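Local coordinates for protein 2-c-methyl-d-erythritol 4-phosphate cytidylyltransferase (Streptococcus pneumoniae, PDB 2VSH) that transfers the cytidylyl group of CTP to D-ribitol 5-phosphate, making the CDP-activated ribitol used for teichoic acid precursors, at residues 5-10 with 48-53; 108-113 with 171-176. All coordinates share one frame; numbering follows the deposited sequence. Where two conformers were deposited one is given.

Interaction 1. Residues 5-10 with 48-53; sequences AGILAG and EKIVVG
Ile-7 meets both Ile-50 and Val-52 on one face of two parallel strands. In one of two conformers of Ile-7, its CG1 runs alongside Ile-50, 3.9 Å from CG2 of that residue, while the CB of Ile-7 sits 3.9 Å from CG1 of Val-52, the two side chains crossing at a slant. That valine branch lies anti to its own backbone N (chi1 -163°) and thereby also reaches CB of Ala-9, at 3.9 Å. Small Ala-5 fits against both branches of Ile-50, and helix 33-42 packs over this face through Leu-34, Phe-41 and Val-42. On the other face lie Val-51 and Leu-8, with Gly-6 and Gly-53 adding no bulk; helix 86-100 covers it.

Between the two apolar faces, in the plane of the sheet, runs a ladder of five backbone hydrogen bonds. Ala-5 N donates to Lys-49 O at 3.0 Å, and Ile-7 O receives Gly-53 N at 2.8 Å. The last rung, Ala-9 N to Gly-53 O, is markedly bent (135° at the hydrogen), near where Leu-8, Ala-9 and Gly-10 probably contribute to the CTP site. The long aliphatic chain of Lys-49 carries its NZ outward to Glu-75 O. Backbone N-H and C=O groups thus satisfy each other across the strands, so apolar side chains can fill both faces.

Interaction 2. Residues 108-113 with 171-176; sequences IVVTHD and PQTFRC
Phe-174 and Val-109 lie side by side across an antiparallel strand pair in the mixed central sheet of this GT-A-like cytidylyltransferase fold. The phenyl ring swings between its backbone N and carbonyl carbon (chi1 41°), bringing CE1 within 3.5 Å of Val-109 CG1. The Thr-111 side chain crosses that of Phe-174 at about a right angle, its methyl CG2 3.7 Å from CZ. Phe-179 and Phe-201 also meet this ring, so a flat aromatic suits the place. Farther along, Cys-176 SG rests 3.8 Å from Val-109 CB.

On the reverse face, Val-110 runs alongside both Thr-173 and Pro-171, with its CG1 3.6 Å from Pro-171 CB. Thr-173 turns its methyl to Ile-108, the CG2 atoms 3.6 Å apart, while its hydroxyl bonds Asn-127 of the covering helix 121-133. At the end of the pair Pro-171, preceded by a cis peptide bond, sets its N at the edge of the His-112 imidazole, whose NE2 bonds Arg-116 O.

Val-109 with Phe-174 and Thr-111 with Gln-172 are the hydrogen-bonded pairs. A beta-branched threonine suits this strand and adds a polar grip: Gln-172 O accepts from Thr-111 N at 3.0 Å and also from Thr-111 OG1 at 2.6 Å.

How the interactions relate
From the N terminus, strand 3-9 leads into the nucleotide loop and helix 33-42, and the chain returns as strand 50-54 to close interaction 1, a right-handed parallel crossover. Strand 77-81 and helix 86-100 follow before strand 108-113 opens interaction 2; its loop passes through helix 121-133 and strand 136-142 and closes at strand 165-175. The loops are therefore in series, neither nested nor crossed. In space they join, because strand 3-9 lies beside strand 108-113: Gly-6 N probably bonds Val-110 O at 2.8 Å, and Leu-8 N His-112 O at 2.9 Å. Together they tie four consecutive strands, 50-54, 3-9, 108-113 and 165-175, into one sheet.

Interaction 1. Residues 5-10 with 48-53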
loop_
_atom_site.group_PDB
_atom_site.type_symbol
_atom_site.label_atom_id
_atom_site.label_comp_id
_atom_site.label_asym_id
_atom_site.label_seq_id
_atom_site.Cartn_x
_atom_site.Cartn_y
_atom_site.Cartn_z
ATOM N N ALA A 5 -10.872 -13.732 21.105
ATOM C CA ALA A 5 -10.230 -13.472 19.828
ATOM C C ALA A 5 -11.171 -13.976 18.746
ATOM O O ALA A 5 -11.776 -15.055 18.890
ATOM C CB ALA A 5 -8.868 -14.153 19.725
ATOM N N GLY A 6 -11.305 -13.174 17.684
ATOM C CA GLY A 6 -12.106 -13.514 16.500
ATOM C C GLY A 6 -11.214 -13.570 15.273
ATOM O O GLY A 6 -10.934 -12.544 14.644
ATOM N N ILE A 7 -10.788 -14.779 14.912
ATOM C CA ILE A 7 -9.845 -14.970 13.805
ATOM C C ILE A 7 -10.594 -15.190 12.480
ATOM O O ILE A 7 -11.349 -16.177 12.324
ATOM C CB ILE A 7 -8.842 -16.128 14.112
ATOM C CG1 ILE A 7 -8.158 -15.920 15.482
ATOM C CG2 ILE A 7 -7.829 -16.308 12.978
ATOM C CD1 ILE A 7 -7.376 -14.596 15.653
ATOM N N LEU A 8 -10.381 -14.264 11.539
ATOM C CA LEU A 8 -11.073 -14.247 10.260
ATOM C C LEU A 8 -10.276 -15.020 9.249
ATOM O O LEU A 8 -9.236 -14.560 8.757
ATOM C CB LEU A 8 -11.321 -12.808 9.797
ATOM C CG LEU A 8 -12.270 -12.054 10.735
ATOM C CD1 LEU A 8 -12.015 -10.572 10.691
ATOM C CD2 LEU A 8 -13.720 -12.375 10.382
ATOM N N ALA A 9 -10.773 -16.217 8.959
ATOM C CA ALA A 9 -10.037 -17.206 8.175
ATOM C C ALA A 9 -10.930 -17.794 7.085
ATOM O O ALA A 9 -10.757 -18.945 6.671
ATOM C CB ALA A 9 -9.514 -18.291 9.099
ATOM N N GLY A 10 -11.881 -16.992 6.612
ATOM C CA GLY A 10 -12.770 -17.397 5.518
ATOM C C GLY A 10 -12.405 -16.760 4.184
ATOM O O GLY A 10 -11.249 -16.828 3.728
ATOM N N GLU A 48 -10.562 -15.334 26.716
ATOM C CA GLU A 48 -11.387 -16.472 27.121
ATOM C C GLU A 48 -11.355 -17.610 26.085
ATOM O O GLU A 48 -10.971 -18.730 26.407
ATOM C CB GLU A 48 -12.826 -15.998 27.380
ATOM C CG GLU A 48 -13.805 -17.085 27.797
ATOM C CD GLU A 48 -13.560 -17.700 29.175
ATOM O OE1 GLU A 48 -14.369 -18.584 29.552
ATOM O OE2 GLU A 48 -12.601 -17.324 29.891
ATOM N N LYS A 49 -11.769 -17.329 24.853
ATOM C CA LYS A 49 -11.726 -18.328 23.775
ATOM C C LYS A 49 -11.163 -17.679 22.543
ATOM O O LYS A 49 -11.267 -16.471 22.384
ATOM C CB LYS A 49 -13.125 -18.860 23.433
ATOM C CG LYS A 49 -13.784 -19.713 24.494
ATOM C CD LYS A 49 -13.013 -20.988 24.757
ATOM C CE LYS A 49 -13.820 -21.956 25.597
ATOM N NZ LYS A 49 -12.921 -22.807 26.415
ATOM N N ILE A 50 -10.619 -18.502 21.650
ATOM C CA ILE A 50 -10.168 -18.062 20.341
ATOM C C ILE A 50 -11.108 -18.664 19.309
ATOM O O ILE A 50 -11.152 -19.881 19.133
ATOM C CB ILE A 50 -8.708 -18.507 20.067
ATOM C CG1 ILE A 50 -7.786 -17.833 21.084
ATOM C CG2 ILE A 50 -8.305 -18.113 18.659
ATOM C CD1 ILE A 50 -6.494 -18.589 21.331
ATOM N N VAL A 51 -11.904 -17.805 18.685
ATOM C CA VAL A 51 -12.982 -18.258 17.817
ATOM C C VAL A 51 -12.541 -17.981 16.387
ATOM O O VAL A 51 -12.253 -16.838 16.031
ATOM C CB VAL A 51 -14.333 -17.550 18.124
ATOM C CG1 VAL A 51 -15.458 -18.180 17.316
ATOM C CG2 VAL A 51 -14.646 -17.603 19.630
ATOM N N VAL A 52 -12.451 -19.045 15.596
ATOM C CA VAL A 52 -11.928 -18.962 14.232
ATOM C C VAL A 52 -13.040 -19.201 13.205
ATOM O O VAL A 52 -13.655 -20.269 13.173
ATOM C CB VAL A 52 -10.796 -19.997 13.990
ATOM C CG1 VAL A 52 -9.995 -19.632 12.731
ATOM C CG2 VAL A 52 -9.862 -20.092 15.205
ATOM N N GLY A 53 -13.265 -18.207 12.350
ATOM C CA GLY A 53 -14.268 -18.302 11.292
ATOM C C GLY A 53 -13.630 -18.821 10.022
ATOM O O GLY A 53 -12.784 -18.168 9.442
#

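Interaction 2. Residues 108-113 with 171-176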
loop_
_atom_site.group_PDB
_atom_site.type_symbol
_atom_site.label_atom_id
_atom_site.label_comp_id
_atom_site.label_asym_id
_atom_site.label_seq_id
_atom_site.Cartn_x
_atom_site.Cartn_y
_atom_site.Cartn_z
ATOM N N ILE A 108 -16.124 -8.322 24.775
ATOM C CA ILE A 108 -15.355 -7.740 23.677
ATOM C C ILE A 108 -14.801 -8.833 22.739
ATOM O O ILE A 108 -14.504 -9.941 23.187
ATOM C CB ILE A 108 -14.205 -6.875 24.265
ATOM C CG1 ILE A 108 -14.733 -5.514 24.723
ATOM C CG2 ILE A 108 -13.070 -6.676 23.259
ATOM C CD1 ILE A 108 -13.850 -4.865 25.786
ATOM N N VAL A 109 -14.703 -8.539 21.440
ATOM C CA VAL A 109 -14.017 -9.420 20.506
ATOM C C VAL A 109 -12.850 -8.675 19.866
ATOM O O VAL A 109 -13.011 -7.551 19.385
ATOM C CB VAL A 109 -14.959 -10.065 19.422
ATOM C CG1 VAL A 109 -15.587 -9.013 18.484
ATOM C CG2 VAL A 109 -14.217 -11.127 18.602
ATOM N N VAL A 110 -11.677 -9.293 19.913
ATOM C CA VAL A 110 -10.502 -8.809 19.188
ATOM C C VAL A 110 -10.458 -9.541 17.845
ATOM O O VAL A 110 -10.025 -10.694 17.780
ATOM C CB VAL A 110 -9.179 -9.033 20.004
ATOM C CG1 VAL A 110 -7.950 -8.503 19.236
ATOM C CG2 VAL A 110 -9.242 -8.351 21.375
ATOM N N THR A 111 -10.930 -8.880 16.778
ATOM C CA THR A 111 -10.958 -9.469 15.442
ATOM C C THR A 111 -9.637 -9.260 14.704
ATOM O O THR A 111 -9.011 -8.207 14.825
ATOM C CB THR A 111 -12.144 -8.955 14.551
ATOM O OG1 THR A 111 -11.919 -7.590 14.165
ATOM C CG2 THR A 111 -13.491 -9.092 15.277
ATOM N N HIS A 112 -9.208 -10.278 13.948
ATOM C CA HIS A 112 -7.885 -10.252 13.334
ATOM C C HIS A 112 -7.832 -11.200 12.135
ATOM O O HIS A 112 -8.384 -12.303 12.190
ATOM C CB HIS A 112 -6.810 -10.636 14.379
ATOM C CG HIS A 112 -5.404 -10.495 13.883
ATOM N ND1 HIS A 112 -4.834 -9.270 13.604
ATOM C CD2 HIS A 112 -4.458 -11.426 13.602
ATOM C CE1 HIS A 112 -3.589 -9.453 13.189
ATOM N NE2 HIS A 112 -3.342 -10.752 13.163
ATOM N N ASP A 113 -7.175 -10.763 11.062
ATOM C CA ASP A 113 -6.986 -11.578 9.847
ATOM C C ASP A 113 -6.165 -12.825 10.144
ATOM O O ASP A 113 -5.113 -12.721 10.767
ATOM C CB ASP A 113 -6.208 -10.782 8.794
ATOM C CG ASP A 113 -6.977 -9.597 8.245
ATOM O OD1 ASP A 113 -8.226 -9.641 8.202
ATOM O OD2 ASP A 113 -6.320 -8.621 7.835
ATOM N N PRO A 171 -5.451 -6.106 14.556
ATOM C CA PRO A 171 -6.847 -6.164 15.049
ATOM C C PRO A 171 -7.789 -4.970 14.851
ATOM O O PRO A 171 -7.370 -3.824 14.673
ATOM C CB PRO A 171 -6.686 -6.465 16.552
ATOM C CG PRO A 171 -5.385 -7.121 16.681
ATOM C CD PRO A 171 -4.502 -6.416 15.641
ATOM N N GLN A 172 -9.075 -5.296 14.868
ATOM C CA GLN A 172 -10.155 -4.349 15.027
ATOM C C GLN A 172 -10.994 -4.888 16.179
ATOM O O GLN A 172 -11.446 -6.041 16.151
ATOM C CB GLN A 172 -10.968 -4.234 13.738
ATOM C CG GLN A 172 -10.135 -3.790 12.554
ATOM C CD GLN A 172 -10.926 -3.588 11.263
ATOM O OE1 GLN A 172 -10.643 -2.666 10.504
ATOM N NE2 GLN A 172 -11.901 -4.453 11.004
ATOM N N THR A 173 -11.183 -4.056 17.199
ATOM C CA THR A 173 -11.676 -4.517 18.495
ATOM C C THR A 173 -12.896 -3.711 18.949
ATOM O O THR A 173 -12.939 -2.488 18.818
ATOM C CB THR A 173 -10.534 -4.450 19.553
ATOM O OG1 THR A 173 -9.447 -5.267 19.099
ATOM C CG2 THR A 173 -10.996 -4.933 20.936
ATOM N N PHE A 174 -13.897 -4.414 19.475
ATOM C CA PHE A 174 -15.156 -3.787 19.831
ATOM C C PHE A 174 -16.041 -4.729 20.651
ATOM O O PHE A 174 -15.814 -5.933 20.680
ATOM C CB PHE A 174 -15.891 -3.299 18.550
ATOM C CG PHE A 174 -15.821 -4.262 17.395
ATOM C CD1 PHE A 174 -16.546 -5.447 17.410
ATOM C CD2 PHE A 174 -15.030 -3.980 16.285
ATOM C CE1 PHE A 174 -16.463 -6.342 16.340
ATOM C CE2 PHE A 174 -14.953 -4.863 15.220
ATOM C CZ PHE A 174 -15.668 -6.048 15.251
ATOM N N ARG A 175 -17.057 -4.171 21.302
ATOM C CA ARG A 175 -18.033 -4.975 22.045
ATOM C C ARG A 175 -18.860 -5.759 21.047
ATOM O O ARG A 175 -19.284 -5.219 20.021
ATOM C CB ARG A 175 -18.909 -4.083 22.925
ATOM C CG ARG A 175 -18.171 -3.546 24.152
ATOM C CD ARG A 175 -18.738 -2.238 24.696
ATOM N NE ARG A 175 -17.743 -1.670 25.605
ATOM C CZ ARG A 175 -16.749 -0.850 25.254
ATOM N NH1 ARG A 175 -16.597 -0.432 24.005
ATOM N NH2 ARG A 175 -15.893 -0.442 26.172
ATOM N N CYS A 176 -19.026 -7.052 21.316
ATOM C CA CYS A 176 -19.770 -7.955 20.435
ATOM C C CYS A 176 -21.181 -7.442 20.165
ATOM O O CYS A 176 -21.600 -7.417 19.020
ATOM C CB CYS A 176 -19.867 -9.342 21.071
ATOM S SG CYS A 176 -18.282 -10.188 21.310
#